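Local coordinates for protein DynE8 (PDB 4AMM) that probably loads acyl units for chain building, as the acyltransferase domain of an iterative polyketide synthase in enediyne (dynemicin) biosynthesis, at residues Glu321-Val324 with Arg325-Thr328; Ala285-Ala288 with Leu289-Ala293; Ala312-Ala315 with Asp316-Pro319. All coordinates share one frame; numbering follows the deposited sequence.

Interaction 1. Residues Glu321-Val324 with Arg325-Thr328; sequences EVLV and RQLT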
loop_
_atom_site.group_PDB
_atom_site.type_symbol
_atom_site.label_atom_id
_atom_site.label_comp_id
_atom_site.label_asym_id
_atom_site.label_seq_id
_atom_site.Cartn_x
_atom_site.Cartn_y
_atom_site.Cartn_z
ATOM N N GLU A 321 24.432 0.937 -1.575
ATOM C CA GLU A 321 24.656 0.004 -0.491
ATOM C C GLU A 321 23.317 -0.473 0.121
ATOM O O GLU A 321 23.221 -1.643 0.500
ATOM C CB GLU A 321 25.499 0.666 0.622
ATOM C CG GLU A 321 26.914 1.147 0.174
ATOM C CD GLU A 321 27.723 0.049 -0.518
ATOM O OE1 GLU A 321 27.578 -1.149 -0.157
ATOM O OE2 GLU A 321 28.497 0.370 -1.452
ATOM N N VAL A 322 22.380 0.446 0.301
ATOM C CA VAL A 322 21.125 0.109 0.968
ATOM C C VAL A 322 20.359 -0.828 0.069
ATOM O O VAL A 322 19.822 -1.882 0.577
ATOM C CB VAL A 322 20.272 1.369 1.231
ATOM C CG1 VAL A 322 18.885 1.018 1.802
ATOM C CG2 VAL A 322 20.895 2.253 2.271
ATOM N N LEU A 323 20.273 -0.595 -1.228
ATOM C CA LEU A 323 19.436 -1.440 -2.118
ATOM C C LEU A 323 20.136 -2.749 -2.313
ATOM O O LEU A 323 19.453 -3.736 -2.642
ATOM C CB LEU A 323 19.089 -0.695 -3.460
ATOM C CG LEU A 323 18.161 0.485 -3.159
ATOM C CD1 LEU A 323 17.773 1.152 -4.478
ATOM C CD2 LEU A 323 16.845 0.082 -2.371
ATOM N N VAL A 324 21.439 -2.885 -2.141
ATOM C CA VAL A 324 22.121 -4.184 -2.241
ATOM C C VAL A 324 21.857 -4.960 -0.984
ATOM O O VAL A 324 21.412 -6.152 -1.108
ATOM C CB VAL A 324 23.665 -3.990 -2.508
ATOM C CG1 VAL A 324 24.357 -5.265 -2.349
ATOM C CG2 VAL A 324 23.890 -3.473 -3.979
ATOM N N ARG A 325 22.094 -4.455 0.212
ATOM C CA ARG A 325 21.782 -5.207 1.421
ATOM C C ARG A 325 20.295 -5.431 1.614
ATOM O O ARG A 325 19.937 -6.307 2.418
ATOM C CB ARG A 325 22.477 -4.656 2.661
ATOM C CG ARG A 325 21.902 -3.398 3.184
ATOM C CD ARG A 325 22.559 -3.187 4.566
ATOM N NE ARG A 325 22.158 -1.916 5.206
ATOM C CZ ARG A 325 22.721 -0.735 4.980
ATOM N NH1 ARG A 325 23.753 -0.565 4.173
ATOM N NH2 ARG A 325 22.270 0.308 5.707
ATOM N N GLN A 326 19.438 -4.698 0.929
ATOM C CA GLN A 326 17.977 -5.000 0.940
ATOM C C GLN A 326 17.756 -6.433 0.559
ATOM O O GLN A 326 16.854 -7.025 1.165
ATOM C CB GLN A 326 17.270 -4.159 -0.049
ATOM C CG GLN A 326 15.741 -4.401 -0.079
ATOM C CD GLN A 326 14.970 -3.414 -0.881
ATOM O OE1 GLN A 326 15.269 -3.216 -2.062
ATOM N NE2 GLN A 326 13.990 -2.766 -0.285
ATOM N N LEU A 327 18.517 -6.971 -0.362
ATOM C CA LEU A 327 18.119 -8.280 -0.907
ATOM C C LEU A 327 18.436 -9.408 0.048
ATOM O O LEU A 327 17.726 -10.417 0.016
ATOM C CB LEU A 327 18.807 -8.522 -2.209
ATOM C CG LEU A 327 18.020 -8.092 -3.464
ATOM C CD1 LEU A 327 17.463 -6.707 -3.528
ATOM C CD2 LEU A 327 18.839 -8.341 -4.689
ATOM N N THR A 328 19.474 -9.253 0.902
ATOM C CA THR A 328 19.853 -10.311 1.776
ATOM C C THR A 328 19.245 -10.224 3.174
ATOM O O THR A 328 19.158 -11.159 3.911
ATOM C CB THR A 328 21.384 -10.380 1.913
ATOM O OG1 THR A 328 21.825 -9.053 2.159
ATOM C CG2 THR A 328 22.003 -10.858 0.571
HETATM O O HOH W 1 16.980 -3.438 -4.116
#
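Arg325 folds its side chain back over the preceding turn of helix 319-328, a short helix of the acyltransferase domain, and reaches back past Glu321 and across Val322. CB starts 3.8 Å from Glu321 O. CG sits between the backbone N and the carbonyl carbon (chi1 74°), which turns the chain toward the N-terminal end of the helix and brings Arg325 CG 3.5 Å from Glu321 O. The chain stays extended to NE. At its tip the guanidinium lays one face, near its rim, over Val322 CA, while NH2 comes 4.2 Å from Val322 CG2 and NH1 passes Glu321 CB. The carboxylate of Glu321 is not its mate: Glu321 bends at chi2 and forms a salt bridge with Arg290 of helix 283-294.

Beneath these side chains the backbone keeps its helical ladder. Arg325 N bonds to Glu321 O at 3.0 Å, and Gln326 N bonds to Val322 O. One residue on, Leu327 N bonds to Val324 O, three residues back, at 3.1 Å. On the buried side Leu323 and Gln326 point the same way, Leu323 CD2 lying 3.7 Å from Gln326 OE1. A water joins them by donating to Leu323 O at 2.9 Å and to Gln326 OE1 at 2.7 Å.

Interaction 2. Residues Ala285-Ala288 with Leu289-Ala293; sequences AAEA and LRRAA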
loop_
_atom_site.group_PDB
_atom_site.type_symbol
_atom_site.label_atom_id
_atom_site.label_comp_id
_atom_site.label_asym_id
_atom_site.label_seq_id
_atom_site.Cartn_x
_atom_site.Cartn_y
_atom_site.Cartn_z
ATOM N N ALA A 285 22.327 -12.484 -6.382
ATOM C CA ALA A 285 21.465 -11.471 -6.983
ATOM C C ALA A 285 21.816 -10.055 -6.534
ATOM O O ALA A 285 21.784 -9.116 -7.364
ATOM C CB ALA A 285 20.008 -11.749 -6.690
ATOM N N ALA A 286 22.218 -9.905 -5.278
ATOM C CA ALA A 286 22.615 -8.592 -4.791
ATOM C C ALA A 286 23.836 -8.072 -5.507
ATOM O O ALA A 286 23.962 -6.861 -5.725
ATOM C CB ALA A 286 22.847 -8.683 -3.254
ATOM N N GLU A 287 24.778 -8.952 -5.841
ATOM C CA GLU A 287 25.946 -8.523 -6.633
ATOM C C GLU A 287 25.606 -8.042 -8.017
ATOM O O GLU A 287 26.182 -7.055 -8.536
ATOM C CB GLU A 287 26.941 -9.697 -6.660
ATOM C CG GLU A 287 28.315 -9.365 -7.380
ATOM C CD GLU A 287 29.319 -10.567 -7.445
ATOM O OE1 GLU A 287 28.898 -11.751 -7.427
ATOM O OE2 GLU A 287 30.553 -10.300 -7.534
ATOM N N ALA A 288 24.688 -8.711 -8.679
ATOM C CA ALA A 288 24.275 -8.273 -9.980
ATOM C C ALA A 288 23.506 -6.928 -9.879
ATOM O O ALA A 288 23.723 -5.940 -10.657
ATOM C CB ALA A 288 23.363 -9.346 -10.675
ATOM N N LEU A 289 22.648 -6.776 -8.876
ATOM C CA LEU A 289 21.969 -5.524 -8.650
ATOM C C LEU A 289 22.969 -4.421 -8.393
ATOM O O LEU A 289 22.733 -3.274 -8.879
ATOM C CB LEU A 289 20.984 -5.667 -7.499
ATOM C CG LEU A 289 20.130 -4.458 -7.267
ATOM C CD1 LEU A 289 19.261 -4.151 -8.486
ATOM C CD2 LEU A 289 19.323 -4.615 -6.037
ATOM N N ARG A 290 24.055 -4.717 -7.668
ATOM C CA ARG A 290 25.038 -3.639 -7.450
ATOM C C ARG A 290 25.517 -3.070 -8.783
ATOM O O ARG A 290 25.711 -1.838 -8.905
ATOM C CB ARG A 290 26.219 -4.189 -6.691
ATOM C CG ARG A 290 27.271 -3.089 -6.363
ATOM C CD ARG A 290 28.443 -3.650 -5.578
ATOM N NE ARG A 290 28.142 -3.876 -4.162
ATOM C CZ ARG A 290 28.205 -2.937 -3.217
ATOM N NH1 ARG A 290 28.522 -1.682 -3.560
ATOM N NH2 ARG A 290 27.916 -3.239 -1.958
ATOM N N ARG A 291 25.737 -3.920 -9.756
ATOM C CA ARG A 291 26.231 -3.374 -11.052
ATOM C C ARG A 291 25.231 -2.425 -11.668
ATOM O O ARG A 291 25.631 -1.344 -12.209
ATOM C CB ARG A 291 26.546 -4.485 -12.031
ATOM C CG ARG A 291 27.620 -5.439 -11.480
ATOM C CD ARG A 291 28.174 -6.390 -12.585
ATOM N NE ARG A 291 27.112 -7.274 -13.119
ATOM C CZ ARG A 291 26.819 -8.502 -12.682
ATOM N NH1 ARG A 291 27.471 -9.029 -11.663
ATOM N NH2 ARG A 291 25.820 -9.180 -13.257
ATOM N N ALA A 292 23.961 -2.790 -11.652
ATOM C CA ALA A 292 22.939 -1.968 -12.286
ATOM C C ALA A 292 22.774 -0.676 -11.509
ATOM O O ALA A 292 22.724 0.437 -12.076
ATOM C CB ALA A 292 21.625 -2.715 -12.423
ATOM N N ALA A 293 22.764 -0.782 -10.194
ATOM C CA ALA A 293 22.502 0.430 -9.382
ATOM C C ALA A 293 23.622 1.457 -9.392
ATOM O O ALA A 293 23.373 2.640 -9.282
ATOM C CB ALA A 293 22.163 0.042 -7.894
#
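Ala288 and Arg291 carry the side-chain contact across this turn of helix 283-294. Arg291, itself exposed, leaves the backbone with CG anti to its carbonyl carbon (chi1 -59°) and bends at chi3, which swings the guanidinium back along the helix. Ala288 CA stands 3.5 Å above the plane of the Arg291 guanidinium, displaced toward its rim, and Arg291 NH2 reaches Ala288 CB at 3.6 Å. The small methyl lets the planar group settle close to the backbone.

Among the charged groups, Glu287 holds its carboxylate nearby, with OE1 5.2 Å from Arg291 NH1: opposite charges that may attract without touching. Arg290, also bent at chi3, turns its guanidinium the other way, to its salt-bridge partner Glu321 of helix 319-328.

Backbone bonds form a second group. Leu289 N to Ala285 O and Arg290 N to Ala286 O both measure 2.9 Å. The next two i to i+4 bonds are weak, Arg291 N to Glu287 O at 3.4 Å and Ala292 N to Ala288 O at 3.3 Å. Close van der Waals contacts accompany them and put Leu289 CB 3.5 Å from Ala285 O.

The helix packs on two others of the acyltransferase domain, which also touch each other: Ala286 and Leu289 meet Val324 and Leu327 of helix 319-328, while Leu289, Ala288 and Ala292 lie on Leu197, Ala204 and Ala200 of helix 191-206.

Interaction 3. Residues Ala312-Ala315 with Asp316-Pro319; sequences AWWA and DEDP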
loop_
_atom_site.group_PDB
_atom_site.type_symbol
_atom_site.label_atom_id
_atom_site.label_comp_id
_atom_site.label_asym_id
_atom_site.label_seq_id
_atom_site.Cartn_x
_atom_site.Cartn_y
_atom_site.Cartn_z
ATOM N N ALA A 312 14.547 2.823 9.593
ATOM C CA ALA A 312 14.812 4.219 10.041
ATOM C C ALA A 312 14.533 5.096 8.908
ATOM O O ALA A 312 14.369 4.758 7.745
ATOM C CB ALA A 312 16.292 4.366 10.472
ATOM N N TRP A 313 14.375 6.379 9.222
ATOM C CA TRP A 313 14.279 7.329 8.164
ATOM C C TRP A 313 15.503 7.366 7.256
ATOM O O TRP A 313 16.688 7.251 7.738
ATOM C CB TRP A 313 14.020 8.786 8.732
ATOM C CG TRP A 313 12.733 8.955 9.361
ATOM C CD1 TRP A 313 12.502 9.034 10.697
ATOM C CD2 TRP A 313 11.441 8.965 8.729
ATOM N NE1 TRP A 313 11.161 9.127 10.945
ATOM C CE2 TRP A 313 10.495 9.115 9.755
ATOM C CE3 TRP A 313 11.013 8.935 7.381
ATOM C CZ2 TRP A 313 9.135 9.206 9.494
ATOM C CZ3 TRP A 313 9.683 9.018 7.118
ATOM C CH2 TRP A 313 8.736 9.133 8.198
ATOM N N TRP A 314 15.286 7.584 5.970
ATOM C CA TRP A 314 16.400 7.717 5.062
ATOM C C TRP A 314 17.088 9.044 5.417
ATOM O O TRP A 314 16.471 10.078 5.522
ATOM C CB TRP A 314 15.834 7.745 3.651
ATOM C CG TRP A 314 16.819 7.485 2.668
ATOM C CD1 TRP A 314 17.784 8.399 2.276
ATOM C CD2 TRP A 314 17.065 6.271 1.869
ATOM N NE1 TRP A 314 18.582 7.846 1.314
ATOM C CE2 TRP A 314 18.220 6.552 1.083
ATOM C CE3 TRP A 314 16.479 4.999 1.739
ATOM C CZ2 TRP A 314 18.732 5.670 0.183
ATOM C CZ3 TRP A 314 17.018 4.117 0.874
ATOM C CH2 TRP A 314 18.175 4.419 0.107
ATOM N N ALA A 315 18.395 8.967 5.618
ATOM C CA ALA A 315 19.126 10.224 5.884
ATOM C C ALA A 315 20.147 10.388 4.730
ATOM O O ALA A 315 19.753 10.680 3.606
ATOM C CB ALA A 315 19.746 10.166 7.265
ATOM N N ASP A 316 21.423 10.139 5.007
ATOM C CA ASP A 316 22.539 10.438 4.099
ATOM C C ASP A 316 22.984 9.226 3.300
ATOM O O ASP A 316 24.034 9.239 2.657
ATOM C CB ASP A 316 23.738 10.891 4.964
ATOM C CG ASP A 316 23.650 12.348 5.416
ATOM O OD1 ASP A 316 22.938 13.165 4.770
ATOM O OD2 ASP A 316 24.325 12.676 6.435
ATOM N N GLU A 317 22.148 8.195 3.319
ATOM C CA GLU A 317 22.543 6.839 2.912
ATOM C C GLU A 317 23.077 6.739 1.518
ATOM O O GLU A 317 22.627 7.420 0.617
ATOM C CB GLU A 317 21.282 5.950 2.918
ATOM C CG GLU A 317 20.235 6.317 3.960
ATOM C CD GLU A 317 20.705 5.901 5.296
ATOM O OE1 GLU A 317 21.490 4.921 5.347
ATOM O OE2 GLU A 317 20.321 6.558 6.275
ATOM N N ASP A 318 23.994 5.801 1.303
ATOM C CA ASP A 318 24.417 5.441 -0.062
ATOM C C ASP A 318 23.361 4.475 -0.621
ATOM O O ASP A 318 23.220 3.384 -0.098
ATOM C CB ASP A 318 25.793 4.769 -0.030
ATOM C CG ASP A 318 26.317 4.369 -1.405
ATOM O OD1 ASP A 318 25.535 4.166 -2.370
ATOM O OD2 ASP A 318 27.565 4.279 -1.535
ATOM N N PRO A 319 22.569 4.925 -1.608
ATOM C CA PRO A 319 21.433 4.110 -2.102
ATOM C C PRO A 319 21.930 2.788 -2.684
ATOM O O PRO A 319 21.193 1.805 -2.599
ATOM C CB PRO A 319 20.798 4.966 -3.192
ATOM C CG PRO A 319 22.005 5.939 -3.562
ATOM C CD PRO A 319 22.687 6.213 -2.348
HETATM O O HOH W 2 18.066 4.850 7.231
HETATM O O HOH W 3 20.743 9.285 0.016
#
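A CH-pi contact between Glu317 and Trp314 joins two parts of the loop between strand 305-306 and helix 319-328, at the surface of the acyltransferase domain. Glu317 CG stands over the five-membered ring of Trp314, 3.5 Å from its centroid and only 10° off the normal. The indole gets there with CG anti to the backbone N (chi1 -163°), and Pro319 CA lies at the ring's edge, 3.9 Å from Trp314 CZ2.

Glu317 bends at chi2, turning its carboxylate away from the ring toward Ala315 N, with the ring and carboxylate planes 79° apart. Glu317 OE2 then takes Ala315 N-H on its anti lone pair at 3.2 Å, and a water also ties OE2, weakly, to Trp313 O. With the indole replaced by the methyl of an alanine, the Glu317 methylenes would probably lose the face they rest on, and a gap would open beside Pro319, Val322 and Leu183.

Asp318 is the N-cap of the helix, its OD1 weakly bonded to Val320 N. A second water bridges the turn in the plane of the indole: it accepts from Trp314 NE1 at 2.9 Å and donates to Glu317 O at 2.7 Å.

How the interactions relate
From the N terminus the order is interaction 2, interaction 3, interaction 1. They follow in series, none nested in or crossing another, and each spans a single continuous run of chain. Residues 285-293 are part of helix 283-294; after strand 305-306, residues 312-319 close a turn of the loop and lead straight into helix 319-328, which holds interaction 1. That helix joins the other two. Toward interaction 2, a salt bridge and apolar packing join helices 319-328 and 283-294; toward interaction 3, Val322 touches both Trp314 and Glu317. Interactions 2 and 3 do not touch, their nearest atoms about 6 Å apart.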